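Glycosyl hyrolase, family 3 (Deinococcus radiodurans, PDB 3TEV) probably hydrolyses O-glycosidic bonds, using the TIM-barrel domain shared by members of glycoside hydrolase family 3. Local coordinates at residues S152-V157 and L209-A214; A202-G207 and I227-L232; F130-D135 and A163-H168; A174-H179 and V258-S263; I126-T131 and T219-T224. All coordinates share one frame; numbering follows the deposited sequence.

Interaction 1 of 5, residues S152-V157 and L209-A214; sequences SDAARV and LAPFRA
Pro-211, near the start of helix 210-215, presses its ring against the first turn of helix 154-169, where Ala-154 and Val-157 receive it. Take that ring atom by atom. CB lies 3.9 Å from Val-157 CG1. One bond further, CG comes equally close to the same methyl and also lies 4.1 Å from the backbone O of Ala-154, with the Ala-154 methyl a little beyond. CG is thus the atom lodged between the two residues. Val-157 offers CG1 because that branch stands anti to the backbone N (chi1 167°). Beside the proline, Ala-210 and Ala-154 meet methyl to methyl, CB to CB at 3.7 Å. The helices run close here, CA of Ala-154 lying 5.8 Å from CA of Pro-211.

The polar work is done within the helix. Asp-153 is the N-cap of helix 154-169, and its OD2 accepts from Arg-156 N at 2.9 Å, on the syn side of the carboxylate and with an N-H...O angle of 158°. Asp-153 takes no part in the contact with helix 210-215. Both helices belong to the outer layer of the barrel, and Leu-134 of the loop after strand 128-129 touches Phe-212 and Pro-211. No hydrogen bond crosses the contact, so the two helix starts are matched by the shape of small apolar groups rather than by directed bonds.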
# COMPACT_ATOMS: atom_id res chain seq x y z
N SER A 152 14.41 16.30 3.95
CA SER A 152 13.74 17.46 3.33
C SER A 152 14.11 17.70 1.85
O SER A 152 13.70 18.70 1.24
CB SER A 152 13.94 18.74 4.18
OG SER A 152 15.31 19.00 4.46
N ASP A 153 14.86 16.75 1.28
CA ASP A 153 15.23 16.76 -0.13
C ASP A 153 15.18 15.34 -0.68
O ASP A 153 15.29 14.37 0.08
CB ASP A 153 16.62 17.40 -0.32
CG ASP A 153 17.72 16.63 0.39
OD1 ASP A 153 18.17 17.08 1.48
OD2 ASP A 153 18.15 15.58 -0.13
N ALA A 154 15.01 15.23 -1.99
CA ALA A 154 14.87 13.95 -2.69
C ALA A 154 16.08 13.01 -2.51
O ALA A 154 15.92 11.80 -2.34
CB ALA A 154 14.60 14.18 -4.17
N ALA A 155 17.28 13.60 -2.54
CA ALA A 155 18.55 12.87 -2.43
C ALA A 155 18.66 12.08 -1.13
O ALA A 155 19.05 10.92 -1.15
CB ALA A 155 19.78 13.85 -2.58
N ARG A 156 18.31 12.72 -0.01
CA ARG A 156 18.36 12.08 1.31
C ARG A 156 17.27 11.01 1.46
O ARG A 156 17.50 9.95 2.04
CB ARG A 156 18.21 13.11 2.43
CG ARG A 156 18.52 12.59 3.84
CD ARG A 156 20.01 12.43 4.06
NE ARG A 156 20.70 13.71 3.86
CZ ARG A 156 21.25 14.43 4.83
NH1 ARG A 156 21.24 14.01 6.09
NH2 ARG A 156 21.83 15.58 4.52
N VAL A 157 16.09 11.30 0.94
CA VAL A 157 15.00 10.33 1.01
C VAL A 157 15.31 9.12 0.13
O VAL A 157 15.13 7.98 0.56
CB VAL A 157 13.65 11.00 0.68
CG1 VAL A 157 12.52 9.95 0.41
CG2 VAL A 157 13.28 11.97 1.82
N LEU A 209 8.26 13.22 -7.03
CA LEU A 209 8.40 12.04 -7.87
C LEU A 209 9.80 11.41 -7.84
O LEU A 209 9.92 10.22 -8.13
CB LEU A 209 8.03 12.37 -9.33
CG LEU A 209 6.58 12.80 -9.59
CD1 LEU A 209 6.35 13.30 -11.02
CD2 LEU A 209 5.63 11.65 -9.27
N ALA A 210 10.83 12.18 -7.49
CA ALA A 210 12.21 11.71 -7.65
C ALA A 210 12.57 10.42 -6.90
O ALA A 210 13.17 9.52 -7.48
CB ALA A 210 13.23 12.83 -7.35
N PRO A 211 12.20 10.31 -5.61
CA PRO A 211 12.60 9.07 -4.91
C PRO A 211 11.91 7.80 -5.46
O PRO A 211 12.55 6.76 -5.54
CB PRO A 211 12.19 9.35 -3.44
CG PRO A 211 12.03 10.85 -3.36
CD PRO A 211 11.52 11.26 -4.71
N PHE A 212 10.64 7.90 -5.85
CA PHE A 212 9.92 6.77 -6.41
C PHE A 212 10.53 6.39 -7.74
O PHE A 212 10.73 5.21 -8.03
CB PHE A 212 8.45 7.09 -6.65
CG PHE A 212 7.67 7.33 -5.40
CD1 PHE A 212 7.13 6.27 -4.66
CD2 PHE A 212 7.42 8.64 -4.97
CE1 PHE A 212 6.39 6.50 -3.49
CE2 PHE A 212 6.69 8.88 -3.81
CZ PHE A 212 6.17 7.82 -3.07
N ARG A 213 10.82 7.40 -8.56
CA ARG A 213 11.40 7.14 -9.86
C ARG A 213 12.76 6.47 -9.71
O ARG A 213 13.04 5.48 -10.37
CB ARG A 213 11.49 8.42 -10.70
CG ARG A 213 11.96 8.23 -12.15
CD ARG A 213 11.48 9.41 -13.02
NE ARG A 213 12.29 9.69 -14.21
CZ ARG A 213 11.85 10.36 -15.29
NH1 ARG A 213 10.59 10.82 -15.36
NH2 ARG A 213 12.67 10.57 -16.32
N ALA A 214 13.59 6.99 -8.81
CA ALA A 214 14.94 6.43 -8.60
C ALA A 214 14.91 5.01 -8.03
O ALA A 214 15.81 4.21 -8.28
CB ALA A 214 15.78 7.36 -7.71

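Interaction 2 of 5, residues A202-G207 and I227-L232; sequences AELDAG and IVYDAL
The ring of Tyr-229 meets Leu-204 at its edge: CD2 of the leucine lies near the ring plane, 4.2 Å from Tyr-229 CD1. Other parts of the tyrosine touch Val-197 and Pro-181, and its hydroxyl is hydrogen-bonded to the backbone O of Gly-182, so the phenol is fixed at its far end as well as along its flank.

Leu-204 carries all of the contact from helix 201-206, and its two methyls divide the task. With CG beside the backbone N (chi1 -67°), both methyls of the fork reach segment 227-232. While CD2 goes to the tyrosine, CD1 sits 3.9 Å from the methyl CB of Ala-231 and 4.0 Å from CG of Leu-232, the two leucines reaching for each other tip to tip.

Strand 228-229 pairs in parallel with strand 196-197, a small two-stranded sheet separate from the eight strands of the barrel. Helix 201-206 follows strand 196-197 almost directly, and Val-197 of that strand touches both Leu-204 and Tyr-229. After strand 228-229 the chain turns back, Leu-232 N bonding to Tyr-229 O at 2.9 Å. That turn brings Ala-231 and Leu-232 round to the leucine fork. On it, Asp-230 forms a salt bridge with Arg-196 of the neighbouring strand.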
# COMPACT_ATOMS: atom_id res chain seq x y z
N ALA A 202 7.87 20.04 -13.59
CA ALA A 202 9.32 20.13 -13.36
C ALA A 202 9.65 20.12 -11.86
O ALA A 202 10.58 19.45 -11.44
CB ALA A 202 9.91 21.38 -14.05
N GLU A 203 8.87 20.84 -11.07
CA GLU A 203 8.99 20.78 -9.61
C GLU A 203 8.72 19.37 -9.08
O GLU A 203 9.44 18.89 -8.22
CB GLU A 203 8.06 21.80 -8.94
CG GLU A 203 8.43 23.28 -9.16
CD GLU A 203 7.39 24.24 -8.55
OE1 GLU A 203 6.26 24.39 -9.10
OE2 GLU A 203 7.72 24.86 -7.51
N LEU A 204 7.69 18.72 -9.60
CA LEU A 204 7.36 17.35 -9.18
C LEU A 204 8.49 16.38 -9.48
O LEU A 204 8.86 15.58 -8.63
CB LEU A 204 6.05 16.87 -9.81
CG LEU A 204 4.77 17.59 -9.35
CD1 LEU A 204 3.53 17.11 -10.11
CD2 LEU A 204 4.58 17.46 -7.86
N ASP A 205 9.03 16.48 -10.70
CA ASP A 205 10.17 15.68 -11.15
C ASP A 205 11.40 15.79 -10.25
O ASP A 205 12.09 14.81 -10.01
CB ASP A 205 10.57 16.09 -12.59
CG ASP A 205 9.60 15.57 -13.64
OD1 ASP A 205 8.86 14.61 -13.35
OD2 ASP A 205 9.57 16.13 -14.76
N ALA A 206 11.68 17.00 -9.77
CA ALA A 206 12.84 17.25 -8.92
C ALA A 206 12.58 16.90 -7.44
O ALA A 206 13.52 16.66 -6.68
CB ALA A 206 13.30 18.71 -9.06
N GLY A 207 11.30 16.89 -7.05
CA GLY A 207 10.91 16.66 -5.66
C GLY A 207 10.10 15.38 -5.50
O GLY A 207 10.66 14.29 -5.54
N ILE A 227 -4.50 12.18 -3.30
CA ILE A 227 -4.12 13.58 -3.46
C ILE A 227 -4.28 13.99 -4.92
O ILE A 227 -3.99 13.21 -5.82
CB ILE A 227 -2.64 13.79 -3.03
CG1 ILE A 227 -2.46 13.38 -1.56
CG2 ILE A 227 -2.17 15.24 -3.27
CD1 ILE A 227 -0.99 13.11 -1.20
N VAL A 228 -4.76 15.21 -5.13
CA VAL A 228 -4.94 15.73 -6.48
C VAL A 228 -3.68 16.52 -6.85
O VAL A 228 -3.31 17.47 -6.15
CB VAL A 228 -6.23 16.64 -6.59
CG1 VAL A 228 -6.44 17.12 -8.02
CG2 VAL A 228 -7.48 15.89 -6.12
N TYR A 229 -3.01 16.11 -7.93
CA TYR A 229 -1.85 16.86 -8.48
C TYR A 229 -2.28 17.59 -9.74
O TYR A 229 -2.46 16.96 -10.79
CB TYR A 229 -0.68 15.92 -8.78
CG TYR A 229 -0.20 15.22 -7.54
CD1 TYR A 229 1.00 15.59 -6.90
CD2 TYR A 229 -0.97 14.22 -6.96
CE1 TYR A 229 1.41 14.95 -5.72
CE2 TYR A 229 -0.57 13.58 -5.81
CZ TYR A 229 0.60 13.95 -5.19
OH TYR A 229 0.93 13.25 -4.04
N ASP A 230 -2.44 18.92 -9.64
CA ASP A 230 -2.82 19.78 -10.77
C ASP A 230 -2.02 19.51 -12.05
O ASP A 230 -2.55 19.59 -13.16
CB ASP A 230 -2.65 21.26 -10.42
CG ASP A 230 -3.58 21.74 -9.32
OD1 ASP A 230 -4.48 21.00 -8.89
OD2 ASP A 230 -3.42 22.90 -8.88
N ALA A 231 -0.73 19.23 -11.89
CA ALA A 231 0.16 19.12 -13.05
C ALA A 231 0.03 17.76 -13.73
O ALA A 231 0.52 17.60 -14.83
CB ALA A 231 1.61 19.41 -12.65
N LEU A 232 -0.64 16.81 -13.08
CA LEU A 232 -0.78 15.43 -13.58
C LEU A 232 -2.20 15.09 -13.99
O LEU A 232 -2.43 14.48 -15.04
CB LEU A 232 -0.33 14.44 -12.51
CG LEU A 232 1.10 14.55 -11.98
CD1 LEU A 232 1.40 13.46 -10.96
CD2 LEU A 232 2.11 14.51 -13.13

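Interaction 3 of 5, residues F130-D135 and A163-H168; sequences FTPVLD and AALAGH
This is a buried loop-to-helix contact, mostly apolar, in which the chain leaving strand 128-129 at Thr-131 and Pro-132 lies across the helix 154-169 that follows it. Pro-132, preceded by a cis peptide bond, does most of the touching. Its CB meets the methyl CB of Ala-164 at 3.7 Å; on the other flank of the ring, CD is 3.6 Å from Leu-165 CD2, the leucine crossing the proline at about a right angle. In a (beta/alpha)8 barrel each strand is followed by a helix that packs outside it, and here the loop between the two lies against its own helix.

One turn further along the helix, CE1 of His-168 is met by OG1 of Thr-131 at 3.5 Å, obliquely to the ring and without a hydrogen bond. The imidazole folds back beside its own backbone N (chi1 -82°), which lets ND1 donate to the carbonyl O of Ala-164, one turn earlier, at 3.0 Å. That bond is nearly straight, 169° at the hydrogen, and its acceptor lies in the ring plane. Replacing the imidazole of His-168 by the methyl of an alanine is likely to leave the Ala-164 carbonyl without its side-chain donor and a gap beside Thr-131. Asn-114 of helix 107-124 also touches the imidazole.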
# COMPACT_ATOMS: atom_id res chain seq x y z
N PHE A 130 4.27 -1.79 5.30
CA PHE A 130 4.04 -0.52 4.61
C PHE A 130 5.11 0.52 4.96
O PHE A 130 4.83 1.47 5.70
CB PHE A 130 2.65 0.02 4.93
CG PHE A 130 1.55 -0.63 4.18
CD1 PHE A 130 1.33 -0.33 2.83
CD2 PHE A 130 0.69 -1.52 4.81
CE1 PHE A 130 0.28 -0.95 2.12
CE2 PHE A 130 -0.37 -2.14 4.12
CZ PHE A 130 -0.58 -1.87 2.79
N THR A 131 6.34 0.29 4.50
CA THR A 131 7.45 1.26 4.50
C THR A 131 8.28 0.92 3.26
O THR A 131 8.14 -0.17 2.71
CB THR A 131 8.42 1.17 5.75
OG1 THR A 131 8.72 -0.20 6.05
CG2 THR A 131 7.87 1.90 6.96
N PRO A 132 9.15 1.85 2.82
CA PRO A 132 9.42 3.15 3.45
C PRO A 132 8.47 4.26 2.99
O PRO A 132 7.90 4.22 1.90
CB PRO A 132 10.84 3.47 2.97
CG PRO A 132 10.87 2.87 1.55
CD PRO A 132 9.98 1.63 1.62
N VAL A 133 8.32 5.26 3.86
CA VAL A 133 7.78 6.54 3.47
C VAL A 133 8.84 7.17 2.56
O VAL A 133 10.00 7.27 2.94
CB VAL A 133 7.57 7.40 4.74
CG1 VAL A 133 7.38 8.89 4.39
CG2 VAL A 133 6.39 6.85 5.56
N LEU A 134 8.44 7.54 1.34
CA LEU A 134 9.33 8.27 0.43
C LEU A 134 8.82 9.69 0.24
O LEU A 134 9.28 10.41 -0.65
CB LEU A 134 9.45 7.58 -0.93
CG LEU A 134 9.96 6.13 -1.00
CD1 LEU A 134 9.99 5.59 -2.45
CD2 LEU A 134 11.33 6.02 -0.36
N ASP A 135 7.84 10.08 1.05
CA ASP A 135 7.38 11.46 1.11
C ASP A 135 8.56 12.33 1.55
O ASP A 135 9.40 11.89 2.33
CB ASP A 135 6.20 11.62 2.08
CG ASP A 135 5.05 10.65 1.79
OD1 ASP A 135 4.72 10.39 0.61
OD2 ASP A 135 4.45 10.13 2.76
N ALA A 163 17.83 1.87 1.37
CA ALA A 163 18.28 1.03 2.49
C ALA A 163 17.11 0.29 3.14
O ALA A 163 17.22 -0.89 3.45
CB ALA A 163 19.01 1.89 3.52
N ALA A 164 16.00 1.00 3.33
CA ALA A 164 14.79 0.42 3.93
C ALA A 164 14.21 -0.69 3.06
O ALA A 164 13.82 -1.75 3.58
CB ALA A 164 13.77 1.52 4.17
N LEU A 165 14.15 -0.44 1.75
CA LEU A 165 13.67 -1.45 0.79
C LEU A 165 14.56 -2.70 0.83
O LEU A 165 14.04 -3.82 0.90
CB LEU A 165 13.65 -0.89 -0.63
CG LEU A 165 12.67 0.24 -0.96
CD1 LEU A 165 13.14 0.95 -2.22
CD2 LEU A 165 11.23 -0.25 -1.13
N ALA A 166 15.87 -2.50 0.83
CA ALA A 166 16.82 -3.61 0.75
C ALA A 166 16.84 -4.45 2.03
O ALA A 166 16.99 -5.65 1.98
CB ALA A 166 18.25 -3.11 0.41
N GLY A 167 16.69 -3.79 3.18
CA GLY A 167 16.58 -4.50 4.45
C GLY A 167 15.37 -5.42 4.52
O GLY A 167 15.45 -6.48 5.14
N HIS A 168 14.26 -5.03 3.89
CA HIS A 168 13.07 -5.88 3.88
C HIS A 168 13.23 -7.00 2.86
O HIS A 168 13.05 -8.17 3.17
CB HIS A 168 11.82 -5.04 3.57
CG HIS A 168 11.27 -4.34 4.77
ND1 HIS A 168 11.74 -3.12 5.20
CD2 HIS A 168 10.32 -4.71 5.66
CE1 HIS A 168 11.09 -2.76 6.29
NE2 HIS A 168 10.22 -3.71 6.59

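Interaction 4 of 5, residues A174-H179 and V258-S263; sequences APCAKH and VIVTDS
Asp-262, facing His-179 across the barrel mouth, makes a short polar bond through OD1, which accepts from the backbone N of Ser-263 at 2.7 Å. The bond is bent (139° at the hydrogen) and reaches the carboxylate on its anti side. The other oxygen, OD2, is turned to the histidine and lies 3.6 Å from CD2 of His-179, a close approach and not a hydrogen bond. Carboxylate and imidazole planes stand 33° apart. Asp-262 reaches this far because its CG is anti to the backbone N. His-179 spends its polar ND1 on Asp-135, and CB of Lys-178 lies over one face of its ring, 3.7 Å above the plane; the peptide joining these two residues is cis.

Strands 174-180 and 258-261 are not neighbours: strand 221-224 runs between them in the parallel barrel, and the contact is made by side chains reaching past it through the interior. Asp-262 lies just after strand 258-261, at the C-terminal ends of the strands, the end where TIM-barrel enzymes carry their active sites. Were the carboxylate of Asp-262 lost to an alanine, Ser-263 N would probably lack this acceptor and His-179 CD2 its neighbour.

Deeper in the barrel the contact becomes apolar. SG of Cys-176 meets CG1 of Val-260 at 3.8 Å, the valine placing that methyl between its backbone N and carbonyl carbon. Trp-128 touches both residues, and Met-223 of the intervening strand lies against both as well.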
# COMPACT_ATOMS: atom_id res chain seq x y z
N ALA A 174 8.03 -8.19 1.78
CA ALA A 174 7.77 -7.17 0.76
C ALA A 174 7.63 -5.83 1.45
O ALA A 174 6.86 -5.71 2.40
CB ALA A 174 6.50 -7.48 -0.01
N PRO A 175 8.39 -4.82 1.01
CA PRO A 175 8.13 -3.48 1.54
C PRO A 175 7.19 -2.77 0.57
O PRO A 175 7.09 -3.16 -0.59
CB PRO A 175 9.51 -2.84 1.53
CG PRO A 175 10.19 -3.47 0.36
CD PRO A 175 9.62 -4.86 0.20
N CYS A 176 6.49 -1.74 1.02
CA CYS A 176 5.62 -0.99 0.11
C CYS A 176 5.90 0.49 0.29
O CYS A 176 5.65 1.03 1.36
CB CYS A 176 4.16 -1.31 0.42
SG CYS A 176 2.92 -0.53 -0.68
N ALA A 177 6.43 1.13 -0.75
CA ALA A 177 6.73 2.56 -0.72
C ALA A 177 5.42 3.37 -0.70
O ALA A 177 4.46 3.04 -1.40
CB ALA A 177 7.56 2.93 -1.93
N LYS A 178 5.39 4.44 0.10
CA LYS A 178 4.21 5.30 0.16
C LYS A 178 4.62 6.77 0.37
O LYS A 178 5.76 7.01 0.77
CB LYS A 178 3.28 4.82 1.27
CG LYS A 178 3.96 4.69 2.60
CD LYS A 178 3.07 4.02 3.64
CE LYS A 178 3.62 4.32 5.04
NZ LYS A 178 2.98 3.50 6.08
N HIS A 179 3.76 7.76 0.06
CA HIS A 179 2.46 7.59 -0.64
C HIS A 179 2.54 8.24 -2.01
O HIS A 179 2.54 9.47 -2.12
CB HIS A 179 1.34 8.28 0.12
CG HIS A 179 1.30 7.96 1.57
ND1 HIS A 179 2.27 8.39 2.45
CD2 HIS A 179 0.39 7.27 2.30
CE1 HIS A 179 1.97 7.97 3.67
NE2 HIS A 179 0.83 7.28 3.60
N VAL A 258 3.20 -4.14 -7.74
CA VAL A 258 1.85 -4.04 -7.21
C VAL A 258 1.51 -2.57 -6.91
O VAL A 258 2.30 -1.86 -6.27
CB VAL A 258 1.73 -4.86 -5.91
CG1 VAL A 258 0.44 -4.53 -5.10
CG2 VAL A 258 1.86 -6.37 -6.21
N ILE A 259 0.35 -2.11 -7.39
CA ILE A 259 -0.16 -0.82 -6.94
C ILE A 259 -1.33 -1.06 -6.02
O ILE A 259 -2.28 -1.75 -6.39
CB ILE A 259 -0.58 0.04 -8.12
CG1 ILE A 259 0.63 0.29 -9.03
CG2 ILE A 259 -1.23 1.34 -7.62
CD1 ILE A 259 0.27 1.00 -10.34
N VAL A 260 -1.25 -0.52 -4.80
CA VAL A 260 -2.33 -0.65 -3.82
C VAL A 260 -2.86 0.75 -3.48
O VAL A 260 -2.08 1.69 -3.44
CB VAL A 260 -1.88 -1.47 -2.54
CG1 VAL A 260 -0.71 -0.80 -1.85
CG2 VAL A 260 -3.04 -1.63 -1.53
N THR A 261 -4.17 0.90 -3.29
CA THR A 261 -4.74 2.20 -2.92
C THR A 261 -4.54 2.43 -1.44
O THR A 261 -4.57 1.47 -0.66
CB THR A 261 -6.24 2.19 -3.03
OG1 THR A 261 -6.76 1.35 -1.96
CG2 THR A 261 -6.68 1.69 -4.39
N ASP A 262 -4.37 3.69 -1.02
CA ASP A 262 -4.47 4.00 0.41
C ASP A 262 -5.87 3.59 0.91
O ASP A 262 -6.79 3.34 0.11
CB ASP A 262 -4.21 5.50 0.64
CG ASP A 262 -3.76 5.83 2.08
OD1 ASP A 262 -3.96 5.01 3.00
OD2 ASP A 262 -3.22 6.94 2.30
N SER A 263 -6.03 3.52 2.23
CA SER A 263 -7.30 3.14 2.85
C SER A 263 -8.52 3.89 2.26
O SER A 263 -8.55 5.13 2.27
CB SER A 263 -7.21 3.39 4.36
OG SER A 263 -8.50 3.34 4.96

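Interaction 5 of 5, residues I126-T131 and T219-T224; sequences INWNFT and TPAIMT
Phe-130 and Met-223, the latter present as selenomethionine, make the closer half of this contact, while Trp-128 and Ala-221 meet more lightly. The methyl CE of Met-223 lies 4.0 Å from Phe-130 CE1, the side chains crossing at about a right angle. Behind it the selenium sits 5.0 Å from the ring centroid, 43° off the ring normal: an oblique Met-aromatic contact. Phe-130 is itself tightly held, for NE1 of Trp-128 stands 3.1 Å above the centre of one face, so the edge of the indole is turned onto the phenyl ring.

The looser half is a single touch, CH2 of Trp-128 to the methyl CB of Ala-221 at 4.2 Å. The indole gets there because its CG is anti to the backbone N (chi1 173°), bringing CH2 of the six-membered ring to Ala-221. It is no solvent side, since all four residues are buried. Strand 174-180 separates strands 128-129 and 221-224 in the barrel sheet, and its Cys-176 also touches the indole. Phe-130 centres an inverse gamma turn where strand 128-129 ends. With no hydrogen bond between the segments, cohesion here rests on dispersion between the rings, the Ala-221 methyl and the methionine's methyl and chalcogen (sulfur in the natural residue), favoured by burial.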
# COMPACT_ATOMS: atom_id res chain seq x y z
N ILE A 126 4.41 -12.51 8.82
CA ILE A 126 4.00 -11.35 8.05
C ILE A 126 4.92 -11.23 6.84
O ILE A 126 6.14 -11.37 6.97
CB ILE A 126 4.05 -10.06 8.91
CG1 ILE A 126 2.84 -10.03 9.86
CG2 ILE A 126 4.03 -8.81 8.03
CD1 ILE A 126 3.04 -9.18 11.14
N ASN A 127 4.35 -10.97 5.66
CA ASN A 127 5.16 -10.88 4.45
C ASN A 127 5.09 -9.53 3.72
O ASN A 127 5.58 -9.40 2.60
CB ASN A 127 4.86 -12.07 3.51
CG ASN A 127 3.40 -12.10 3.02
OD1 ASN A 127 2.53 -11.37 3.51
ND2 ASN A 127 3.14 -12.95 2.03
N TRP A 128 4.49 -8.54 4.37
CA TRP A 128 4.33 -7.22 3.77
C TRP A 128 4.33 -6.15 4.86
O TRP A 128 3.57 -6.23 5.81
CB TRP A 128 3.05 -7.20 2.94
CG TRP A 128 2.59 -5.89 2.36
CD1 TRP A 128 2.63 -4.65 2.97
CD2 TRP A 128 1.93 -5.69 1.10
NE1 TRP A 128 2.05 -3.69 2.14
CE2 TRP A 128 1.62 -4.31 0.99
CE3 TRP A 128 1.56 -6.53 0.06
CZ2 TRP A 128 0.99 -3.76 -0.15
CZ3 TRP A 128 0.93 -5.99 -1.06
CH2 TRP A 128 0.66 -4.62 -1.15
N ASN A 129 5.19 -5.14 4.70
CA ASN A 129 5.26 -4.00 5.61
C ASN A 129 5.10 -2.71 4.81
O ASN A 129 5.74 -2.53 3.77
CB ASN A 129 6.59 -4.00 6.37
CG ASN A 129 6.59 -3.01 7.54
OD1 ASN A 129 5.54 -2.54 7.97
ND2 ASN A 129 7.78 -2.71 8.06
N PHE A 130 4.27 -1.79 5.30
CA PHE A 130 4.04 -0.52 4.61
C PHE A 130 5.11 0.52 4.96
O PHE A 130 4.83 1.47 5.70
CB PHE A 130 2.65 0.02 4.93
CG PHE A 130 1.55 -0.63 4.18
CD1 PHE A 130 1.33 -0.33 2.83
CD2 PHE A 130 0.69 -1.52 4.81
CE1 PHE A 130 0.28 -0.95 2.12
CE2 PHE A 130 -0.37 -2.14 4.12
CZ PHE A 130 -0.58 -1.87 2.79
N THR A 131 6.34 0.29 4.50
CA THR A 131 7.45 1.26 4.50
C THR A 131 8.28 0.92 3.26
O THR A 131 8.14 -0.17 2.71
CB THR A 131 8.42 1.17 5.75
OG1 THR A 131 8.72 -0.20 6.05
CG2 THR A 131 7.87 1.90 6.96
N THR A 219 11.48 -1.55 -5.84
CA THR A 219 10.20 -1.38 -5.17
C THR A 219 9.14 -2.39 -5.68
O THR A 219 8.58 -2.19 -6.74
CB THR A 219 9.69 0.08 -5.33
OG1 THR A 219 10.72 0.99 -4.95
CG2 THR A 219 8.46 0.33 -4.48
N PRO A 220 8.87 -3.45 -4.91
CA PRO A 220 7.92 -4.48 -5.36
C PRO A 220 6.43 -4.06 -5.27
O PRO A 220 5.58 -4.68 -5.93
CB PRO A 220 8.19 -5.65 -4.41
CG PRO A 220 9.28 -5.19 -3.48
CD PRO A 220 9.39 -3.72 -3.56
N ALA A 221 6.15 -3.03 -4.46
CA ALA A 221 4.79 -2.52 -4.25
C ALA A 221 4.81 -1.03 -3.92
O ALA A 221 5.76 -0.53 -3.26
CB ALA A 221 4.09 -3.26 -3.14
N ILE A 222 3.79 -0.33 -4.40
CA ILE A 222 3.64 1.09 -4.18
C ILE A 222 2.22 1.38 -3.71
O ILE A 222 1.27 0.87 -4.30
CB ILE A 222 3.87 1.86 -5.47
CG1 ILE A 222 5.34 1.74 -5.91
CG2 ILE A 222 3.49 3.34 -5.27
CD1 ILE A 222 5.70 2.55 -7.15
N MSE A 223 2.08 2.19 -2.66
CA MSE A 223 0.78 2.61 -2.18
C MSE A 223 0.51 4.03 -2.64
O MSE A 223 1.37 4.92 -2.47
CB MSE A 223 0.71 2.56 -0.67
CG MSE A 223 -0.69 2.81 -0.12
SE MSE A 223 -0.57 3.35 1.71
CE MSE A 223 -1.97 2.34 2.49
N THR A 224 -0.67 4.25 -3.21
CA THR A 224 -1.02 5.55 -3.76
C THR A 224 -1.71 6.44 -2.75
O THR A 224 -2.38 5.98 -1.84
CB THR A 224 -2.04 5.41 -4.86
OG1 THR A 224 -3.29 5.03 -4.25
CG2 THR A 224 -1.62 4.38 -5.84

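In the fold
Interactions 4 and 5 lie in the barrel interior, their centres about 5 Å apart, and each joins strands separated by one other; Met-223 of interaction 5 reaches Asp-262 of interaction 4. Aromatic, aliphatic, methionine and cysteine side chains meet in the depth, giving way to polar ones at the mouth. Interaction 3 shares Phe-130 and Thr-131 with interaction 5 and leads outward to helix 154-169, which interaction 1 uses again at its start. Interactions 1 and 2, farthest from the chain's centre, each bring a short helix to another element through apolar groups, small in interaction 1, leucines, an alanine and a tyrosine edge in interaction 2; Leu-209 N probably donates to Leu-204 O between them. Only interaction 1 is partly buried; the others are buried.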